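Local coordinates for protein PrgB (PDB 6EVU) that promotes aggregation, biofilm formation and conjugation by binding and compacting DNA, here represented by the adhesin domain of an enterococcal surface protein, at residues Lys42-Lys47 against Thr111-Gly116; Gly98-Leu103 against Phe149-Ile154; Gly209-Val214 against Gly285-Gly290. All coordinates share one frame; numbering follows the deposited sequence.

Contact 1 of 3, residues Lys42-Lys47 against Thr111-Gly116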
loop_
_atom_site.group_PDB
_atom_site.type_symbol
_atom_site.label_atom_id
_atom_site.label_comp_id
_atom_site.label_asym_id
_atom_site.label_seq_id
_atom_site.Cartn_x
_atom_site.Cartn_y
_atom_site.Cartn_z
ATOM N N LYS A 42 8.451 8.453 -15.444
ATOM C CA LYS A 42 9.463 7.456 -15.097
ATOM C C LYS A 42 10.019 7.773 -13.710
ATOM O O LYS A 42 9.902 8.900 -13.216
ATOM C CB LYS A 42 10.621 7.443 -16.086
ATOM C CG LYS A 42 11.473 8.693 -16.014
ATOM C CD LYS A 42 12.767 8.495 -16.811
ATOM C CE LYS A 42 13.545 9.788 -16.964
ATOM N NZ LYS A 42 13.100 10.653 -18.129
ATOM N N ILE A 43 10.643 6.763 -13.093
ATOM C CA ILE A 43 11.501 7.018 -11.936
ATOM C C ILE A 43 12.794 7.643 -12.433
ATOM O O ILE A 43 13.481 7.060 -13.283
ATOM C CB ILE A 43 11.791 5.719 -11.164
ATOM C CG1 ILE A 43 10.498 5.192 -10.528
ATOM C CG2 ILE A 43 12.875 5.982 -10.107
ATOM C CD1 ILE A 43 10.641 3.766 -9.871
ATOM N N SER A 44 13.112 8.855 -11.947
ATOM C CA SER A 44 14.369 9.514 -12.314
ATOM C C SER A 44 15.525 9.163 -11.397
ATOM O O SER A 44 16.683 9.185 -11.847
ATOM C CB SER A 44 14.217 11.032 -12.303
ATOM O OG SER A 44 13.695 11.437 -11.051
ATOM N N SER A 45 15.248 8.822 -10.132
ATOM C CA SER A 45 16.311 8.391 -9.236
ATOM C C SER A 45 15.704 7.666 -8.049
ATOM O O SER A 45 14.544 7.876 -7.674
ATOM C CB SER A 45 17.155 9.563 -8.738
ATOM O OG SER A 45 16.368 10.389 -7.901
ATOM N N ILE A 46 16.542 6.834 -7.434
ATOM C CA ILE A 46 16.224 6.171 -6.181
ATOM C C ILE A 46 17.409 6.359 -5.263
ATOM O O ILE A 46 18.521 5.932 -5.610
ATOM C CB ILE A 46 15.962 4.669 -6.365
ATOM C CG1 ILE A 46 14.839 4.467 -7.402
ATOM C CG2 ILE A 46 15.644 3.994 -5.025
ATOM C CD1 ILE A 46 14.538 2.986 -7.741
ATOM N N LYS A 47 17.175 6.951 -4.092
ATOM C CA LYS A 47 18.279 7.325 -3.210
ATOM C C LYS A 47 18.027 6.790 -1.821
ATOM O O LYS A 47 16.875 6.738 -1.344
ATOM C CB LYS A 47 18.490 8.863 -3.135
ATOM C CG LYS A 47 18.974 9.473 -4.413
ATOM C CD LYS A 47 20.483 9.386 -4.507
ATOM C CE LYS A 47 20.993 10.063 -5.765
ATOM N NZ LYS A 47 20.625 9.303 -7.002
ATOM N N THR A 111 14.156 7.269 -1.059
ATOM C CA THR A 111 13.340 8.258 -1.784
ATOM C C THR A 111 13.300 7.863 -3.253
ATOM O O THR A 111 14.347 7.833 -3.912
ATOM C CB THR A 111 13.918 9.671 -1.621
ATOM O OG1 THR A 111 13.997 10.021 -0.216
ATOM C CG2 THR A 111 13.114 10.731 -2.403
ATOM N N VAL A 112 12.082 7.592 -3.769
ATOM C CA VAL A 112 11.846 7.302 -5.185
ATOM C C VAL A 112 11.265 8.559 -5.826
ATOM O O VAL A 112 10.180 9.004 -5.458
ATOM C CB VAL A 112 10.868 6.119 -5.330
ATOM C CG1 VAL A 112 10.566 5.820 -6.834
ATOM C CG2 VAL A 112 11.348 4.889 -4.544
ATOM N N THR A 113 11.952 9.122 -6.807
ATOM C CA THR A 113 11.473 10.329 -7.470
ATOM C C THR A 113 10.880 9.984 -8.833
ATOM O O THR A 113 11.507 9.297 -9.634
ATOM C CB THR A 113 12.627 11.316 -7.631
ATOM O OG1 THR A 113 13.131 11.663 -6.326
ATOM C CG2 THR A 113 12.156 12.573 -8.332
ATOM N N TYR A 114 9.674 10.460 -9.086
ATOM C CA TYR A 114 9.055 10.390 -10.408
ATOM C C TYR A 114 9.140 11.751 -11.067
ATOM O O TYR A 114 8.851 12.779 -10.431
ATOM C CB TYR A 114 7.580 9.982 -10.324
ATOM C CG TYR A 114 7.378 8.556 -9.827
ATOM C CD1 TYR A 114 7.342 7.524 -10.747
ATOM C CD2 TYR A 114 7.161 8.281 -8.480
ATOM C CE1 TYR A 114 7.175 6.219 -10.337
ATOM C CE2 TYR A 114 6.967 6.967 -8.038
ATOM C CZ TYR A 114 6.989 5.932 -8.980
ATOM O OH TYR A 114 6.798 4.602 -8.630
ATOM N N THR A 115 9.487 11.771 -12.368
ATOM C CA THR A 115 9.335 12.989 -13.157
ATOM C C THR A 115 8.420 12.709 -14.343
ATOM O O THR A 115 7.991 11.573 -14.577
ATOM C CB THR A 115 10.687 13.503 -13.663
ATOM O OG1 THR A 115 11.318 12.444 -14.392
ATOM C CG2 THR A 115 11.567 13.864 -12.495
ATOM N N GLY A 116 8.101 13.765 -15.065
ATOM C CA GLY A 116 7.266 13.646 -16.241
ATOM C C GLY A 116 5.816 13.348 -15.963
ATOM O O GLY A 116 5.181 12.658 -16.762
HETATM O O HOH W 1 10.747 12.405 -17.011
HETATM O O HOH W 2 15.173 10.105 -5.383
#
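Ile43 meets Tyr114 and Val112 with its longer branch: CG1 lies 3.5 Å from Tyr114 CE1, at a slant to the ring, while CD1 reaches Val112 CG1 at 3.7 Å. With CG1 set beside the backbone N (chi1 -67°), the branch falls between these two partners. On the other face, water bridges the polar ends of Lys42 and Thr115 and of Ser45 and Thr113. One water accepts from Lys42 NZ and binds Thr115 OG1; a second is gripped by Ser45 OG and Thr113 OG1 and donates to Thr111 O. The backbones form an antiparallel ladder interrupted by a beta bulge, in which Ser44 and Ser45 together oppose Thr113. Ser44 turns its side chain toward the opposite strand, OG reaching Thr115 CG2. Ser44 N donates to Thr113 O at 2.8 Å, and Thr113 N returns a straight bond to Ser45 O at 3.0 Å, whereas the buried Ser45 N has no partner. Regular pairing resumes with Ile46 opposite Val112, and Lys47 N and O both bond to Thr111. Farther out, Tyr114 OH is hydrogen-bonded to Ser150 O and its ring packs edge-to-face with Phe131. Strand 124-137 flanks strand 110-115 on its other edge, and Tyr100 and Phe149 pack on Ile43.

Contact 2 of 3, residues Gly98-Leu103 against Phe149-Ile154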
loop_
_atom_site.group_PDB
_atom_site.type_symbol
_atom_site.label_atom_id
_atom_site.label_comp_id
_atom_site.label_asym_id
_atom_site.label_seq_id
_atom_site.Cartn_x
_atom_site.Cartn_y
_atom_site.Cartn_z
ATOM N N GLY A 98 8.447 -1.517 -16.529
ATOM C CA GLY A 98 9.302 -2.207 -15.549
ATOM C C GLY A 98 9.510 -1.396 -14.268
ATOM O O GLY A 98 8.774 -0.453 -13.957
ATOM N N GLY A 99 10.530 -1.789 -13.509
ATOM C CA GLY A 99 10.757 -1.161 -12.207
ATOM C C GLY A 99 12.135 -1.546 -11.696
ATOM O O GLY A 99 12.966 -2.047 -12.455
ATOM N N TYR A 100 12.384 -1.279 -10.404
ATOM C CA TYR A 100 13.719 -1.452 -9.815
ATOM C C TYR A 100 13.637 -2.145 -8.473
ATOM O O TYR A 100 12.815 -1.764 -7.632
ATOM C CB TYR A 100 14.425 -0.093 -9.609
ATOM C CG TYR A 100 14.439 0.670 -10.898
ATOM C CD1 TYR A 100 15.454 0.496 -11.794
ATOM C CD2 TYR A 100 13.390 1.505 -11.225
ATOM C CE1 TYR A 100 15.445 1.168 -13.037
ATOM C CE2 TYR A 100 13.352 2.183 -12.455
ATOM C CZ TYR A 100 14.371 2.013 -13.334
ATOM O OH TYR A 100 14.295 2.687 -14.565
ATOM N N ALA A 101 14.545 -3.121 -8.229
ATOM C CA ALA A 101 14.560 -3.882 -6.980
ATOM C C ALA A 101 15.492 -3.209 -5.968
ATOM O O ALA A 101 16.644 -2.892 -6.286
ATOM C CB ALA A 101 15.013 -5.333 -7.215
ATOM N N VAL A 102 15.011 -3.015 -4.744
ATOM C CA VAL A 102 15.739 -2.227 -3.744
ATOM C C VAL A 102 15.581 -2.900 -2.388
ATOM O O VAL A 102 14.515 -3.447 -2.086
ATOM C CB VAL A 102 15.205 -0.773 -3.688
ATOM C CG1 VAL A 102 15.913 0.048 -2.591
ATOM C CG2 VAL A 102 15.333 -0.104 -5.057
ATOM N N LEU A 103 16.644 -2.869 -1.547
ATOM C CA LEU A 103 16.498 -3.437 -0.200
ATOM C C LEU A 103 16.069 -2.319 0.741
ATOM O O LEU A 103 16.725 -1.263 0.774
ATOM C CB LEU A 103 17.827 -4.028 0.298
ATOM C CG LEU A 103 17.673 -4.772 1.644
ATOM C CD1 LEU A 103 17.152 -6.165 1.424
ATOM C CD2 LEU A 103 19.087 -4.961 2.265
ATOM N N PHE A 149 10.011 -1.042 -7.125
ATOM C CA PHE A 149 9.319 0.227 -7.392
ATOM C C PHE A 149 9.054 0.318 -8.875
ATOM O O PHE A 149 9.975 0.221 -9.686
ATOM C CB PHE A 149 10.128 1.414 -6.918
ATOM C CG PHE A 149 10.446 1.342 -5.445
ATOM C CD1 PHE A 149 9.394 1.294 -4.528
ATOM C CD2 PHE A 149 11.776 1.307 -4.963
ATOM C CE1 PHE A 149 9.636 1.224 -3.133
ATOM C CE2 PHE A 149 11.990 1.258 -3.565
ATOM C CZ PHE A 149 10.938 1.230 -2.653
ATOM N N SER A 150 7.798 0.547 -9.228
ATOM C CA SER A 150 7.399 0.590 -10.635
ATOM C C SER A 150 7.653 1.952 -11.265
ATOM O O SER A 150 7.468 2.995 -10.636
ATOM C CB SER A 150 5.915 0.227 -10.739
ATOM O OG SER A 150 5.441 0.487 -12.068
ATOM N N ASN A 151 8.054 1.957 -12.541
ATOM C CA ASN A 151 8.146 3.212 -13.274
ATOM C C ASN A 151 6.776 3.871 -13.464
ATOM O O ASN A 151 6.739 5.033 -13.857
ATOM C CB ASN A 151 8.849 2.969 -14.648
ATOM C CG ASN A 151 10.386 3.110 -14.554
ATOM O OD1 ASN A 151 10.909 4.102 -14.037
ATOM N ND2 ASN A 151 11.103 2.115 -15.063
ATOM N N ASP A 152 5.672 3.131 -13.241
ATOM C CA ASP A 152 4.322 3.682 -13.216
ATOM C C ASP A 152 3.990 4.050 -11.766
ATOM O O ASP A 152 3.840 3.147 -10.931
ATOM C CB ASP A 152 3.336 2.641 -13.769
ATOM C CG ASP A 152 1.914 3.165 -13.932
ATOM O OD1 ASP A 152 1.536 4.120 -13.242
ATOM O OD2 ASP A 152 1.134 2.598 -14.749
ATOM N N PRO A 153 3.870 5.345 -11.419
ATOM C CA PRO A 153 3.593 5.705 -10.017
ATOM C C PRO A 153 2.226 5.235 -9.520
ATOM O O PRO A 153 1.981 5.232 -8.295
ATOM C CB PRO A 153 3.692 7.227 -10.045
ATOM C CG PRO A 153 3.102 7.580 -11.430
ATOM C CD PRO A 153 3.775 6.510 -12.332
ATOM N N ILE A 154 1.334 4.873 -10.442
ATOM C CA ILE A 154 0.008 4.371 -10.102
ATOM C C ILE A 154 0.015 2.871 -9.849
ATOM O O ILE A 154 -0.934 2.351 -9.250
ATOM C CB ILE A 154 -0.979 4.730 -11.229
ATOM C CG1 ILE A 154 -0.887 6.227 -11.527
ATOM C CG2 ILE A 154 -2.385 4.331 -10.870
ATOM C CD1 ILE A 154 -1.195 7.118 -10.312
HETATM O O HOH W 3 13.463 5.140 -15.125
#
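Tyr100 and Phe149 share a first torsion that sets CG beside the backbone N (chi1 -54° and -58°), giving both rings the same lean on the face where cross-strand pairing places them, in an antiparallel pair of strands of the glucan-binding protein C-like domain. Tyr100 and Phe149 are a hydrogen-bonded pair, each N donating to the other's O at 2.9 Å. Next to them, Gly99 and Ser150 form a non-hydrogen-bonded pair; with no side chain on Gly99, its CA comes to 3.0 Å from Phe149 O. The Phe149 and Val102 side chains cross at about a right angle, Phe149 CE2 lying 3.8 Å from Val102 CB. Past the strand end, Asn151 N gives Gly98 O a nearly straight bond, and the chain then bends through an ST turn on Ser150 OG, which accepts from Asp152 N, and an Asx turn on Asp152 OD1, which accepts from Ile154 N. Ser150 OG is also hydrogen-bonded to Leu94 O. The Asn151 amide stands perpendicular to the Tyr100 ring, with OD1 near the ring edge in its plane. Outer partners hold this amide at both ends: OD1 takes Ile43 N and ND2 gives to Asn97 O. Phe84 stacks on the Tyr100 ring. Asn151 ND2 donates in its amide plane to Tyr100 OH at 3.3 Å, and that hydroxyl donates to a water 2.7 Å away, which in turn donates to Asn151 OD1.

Contact 3 of 3, residues Gly209-Val214 against Gly285-Gly290; sequences GHAEFV and GMTTKG
Gly209 and His210 approach Thr288 where the second strand runs out: Gly209 O lies 3.8 Å from Thr288 CA, and this buried oxygen has no polar partner in the model. His210 touches Thr288 CG2 with its CB and sends its imidazole alongside Met286, both side chains pointing the same way. The thioether chain of Met286 bends at its last torsion (chi3 73°), which turns the methyl CE back to within 3.4 Å of His210 NE2. Ala211 makes the first full pair, its N donating to Thr287 O at 2.9 Å and its O accepting from Thr287 N. Glu212 stands opposite Met286 in a non-hydrogen-bonded pair; its CA touches Gly285 O, while its OE2 binds a Tris molecule probably brought by the crystallisation liquor. Phe213 closes the pairing with Gly285, though the two bonds differ in geometry: Phe213 N lies well above the carbonyl plane of Gly285, whose O also accepts from Gln300 NE2. The Phe213 side chain has CG wedged between its own backbone N and carbonyl carbon (chi1 65°), which folds the ring back across the neighbouring strand. Gly285 CA sits 3.9 Å from the ring centroid, only 20° off the normal, a CH-pi contact made possible by the bare glycine. Farther along, Thr287 N comes to the ring edge near its plane, 3.6 Å from Phe213 CE2, and Thr287 CB packs against that same CE2. Lys238 adds a cation-pi contact to the ring. Thr287 OG1 accepts from Lys289 N in an ST turn and also bonds to Asp168 OD1. An aromatic ring folded over the glycine directly opposite it is a recurrent antiparallel-sheet arrangement, here joining strand 211-215 to strand 280-287 in the beta-rich adhesin domain.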
loop_
_atom_site.group_PDB
_atom_site.type_symbol
_atom_site.label_atom_id
_atom_site.label_comp_id
_atom_site.label_asym_id
_atom_site.label_seq_id
_atom_site.Cartn_x
_atom_site.Cartn_y
_atom_site.Cartn_z
ATOM N N GLY A 209 -4.326 -17.460 8.749
ATOM C CA GLY A 209 -4.534 -16.469 7.714
ATOM C C GLY A 209 -3.819 -15.152 8.028
ATOM O O GLY A 209 -3.056 -15.023 8.998
ATOM N N HIS A 210 -4.084 -14.154 7.191
ATOM C CA HIS A 210 -3.401 -12.871 7.333
ATOM C C HIS A 210 -4.255 -11.788 6.703
ATOM O O HIS A 210 -5.119 -12.069 5.869
ATOM C CB HIS A 210 -1.990 -12.892 6.700
ATOM C CG HIS A 210 -1.964 -12.744 5.211
ATOM N ND1 HIS A 210 -2.057 -13.819 4.352
ATOM C CD2 HIS A 210 -1.807 -11.650 4.430
ATOM C CE1 HIS A 210 -1.990 -13.383 3.104
ATOM N NE2 HIS A 210 -1.841 -12.071 3.123
ATOM N N ALA A 211 -3.962 -10.533 7.048
ATOM C CA ALA A 211 -4.669 -9.419 6.418
ATOM C C ALA A 211 -3.681 -8.333 6.018
ATOM O O ALA A 211 -2.715 -8.088 6.739
ATOM C CB ALA A 211 -5.713 -8.788 7.336
ATOM N N GLU A 212 -3.940 -7.716 4.865
ATOM C CA GLU A 212 -3.302 -6.450 4.483
ATOM C C GLU A 212 -4.027 -5.302 5.187
ATOM O O GLU A 212 -5.266 -5.331 5.331
ATOM C CB GLU A 212 -3.297 -6.263 2.960
ATOM C CG GLU A 212 -2.748 -7.478 2.267
ATOM C CD GLU A 212 -2.308 -7.248 0.844
ATOM O OE1 GLU A 212 -2.596 -6.168 0.282
ATOM O OE2 GLU A 212 -1.722 -8.187 0.255
ATOM N N PHE A 213 -3.249 -4.333 5.696
ATOM C CA PHE A 213 -3.773 -3.223 6.505
ATOM C C PHE A 213 -3.103 -1.910 6.130
ATOM O O PHE A 213 -2.072 -1.882 5.440
ATOM C CB PHE A 213 -3.551 -3.461 8.022
ATOM C CG PHE A 213 -2.076 -3.503 8.435
ATOM C CD1 PHE A 213 -1.402 -2.342 8.794
ATOM C CD2 PHE A 213 -1.410 -4.726 8.503
ATOM C CE1 PHE A 213 -0.083 -2.372 9.183
ATOM C CE2 PHE A 213 -0.080 -4.781 8.921
ATOM C CZ PHE A 213 0.592 -3.617 9.250
ATOM N N VAL A 214 -3.700 -0.812 6.616
ATOM C CA VAL A 214 -3.048 0.474 6.755
ATOM C C VAL A 214 -3.128 0.915 8.210
ATOM O O VAL A 214 -3.977 0.450 8.966
ATOM C CB VAL A 214 -3.684 1.518 5.824
ATOM C CG1 VAL A 214 -3.391 1.130 4.389
ATOM C CG2 VAL A 214 -5.269 1.647 6.074
ATOM N N GLY A 285 0.783 -2.504 5.347
ATOM C CA GLY A 285 1.501 -3.708 5.687
ATOM C C GLY A 285 0.644 -4.947 5.668
ATOM O O GLY A 285 -0.407 -5.005 5.004
ATOM N N MET A 286 1.196 -5.979 6.277
ATOM C CA MET A 286 0.533 -7.270 6.380
ATOM C C MET A 286 0.677 -7.778 7.805
ATOM O O MET A 286 1.776 -7.739 8.361
ATOM C CB MET A 286 1.126 -8.291 5.398
ATOM C CG MET A 286 1.363 -7.701 4.001
ATOM S SD MET A 286 2.251 -8.918 2.945
ATOM C CE MET A 286 0.919 -10.111 2.612
ATOM N N THR A 287 -0.424 -8.302 8.372
ATOM C CA THR A 287 -0.402 -8.832 9.731
ATOM C C THR A 287 -0.980 -10.249 9.794
ATOM O O THR A 287 -2.001 -10.556 9.168
ATOM C CB THR A 287 -1.156 -7.919 10.703
ATOM O OG1 THR A 287 -0.904 -8.405 12.018
ATOM C CG2 THR A 287 -2.685 -7.909 10.411
ATOM N N THR A 288 -0.271 -11.139 10.466
ATOM C CA THR A 288 -0.808 -12.465 10.746
ATOM C C THR A 288 -1.389 -12.488 12.124
ATOM O O THR A 288 -1.532 -13.569 12.719
ATOM C CB THR A 288 0.260 -13.548 10.639
ATOM O OG1 THR A 288 1.320 -13.208 11.526
ATOM C CG2 THR A 288 0.800 -13.675 9.183
ATOM N N LYS A 289 -1.591 -11.305 12.692
ATOM C CA LYS A 289 -1.896 -11.132 14.112
ATOM C C LYS A 289 -0.936 -11.920 14.992
ATOM O O LYS A 289 -1.277 -12.287 16.112
ATOM C CB LYS A 289 -3.351 -11.510 14.417
ATOM C CG LYS A 289 -4.357 -10.493 13.909
ATOM C CD LYS A 289 -5.786 -10.995 14.066
ATOM C CE LYS A 289 -6.584 -10.090 14.987
ATOM N NZ LYS A 289 -5.863 -9.954 16.282
ATOM N N GLY A 290 0.250 -12.249 14.491
ATOM C CA GLY A 290 1.305 -12.849 15.289
ATOM C C GLY A 290 1.674 -14.301 14.981
ATOM O O GLY A 290 2.652 -14.784 15.552
#

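Contacts 1 and 2 adjoin, their centres about 9 Å apart, although their strands belong to different sheets; Ile43, Val112, Tyr100 and Phe149 fill the layer between them, and Tyr114 CZ packs on Pro153 CA. Contact 3 lies on the opposite side of the chain's centre, about 29 Å from contact 1 between centres, yet reaches the same sheet. Contact 1 is partly buried, with one apolar face and one of hydroxyls, lysines and water. Contacts 2 and 3 are buried, and in each a glycine meets what a side chain would block: the Phe149 carbonyl oxygen at Gly99, the Phe213 ring at Gly285. All three are antiparallel, but only contact 1 carries a bulge.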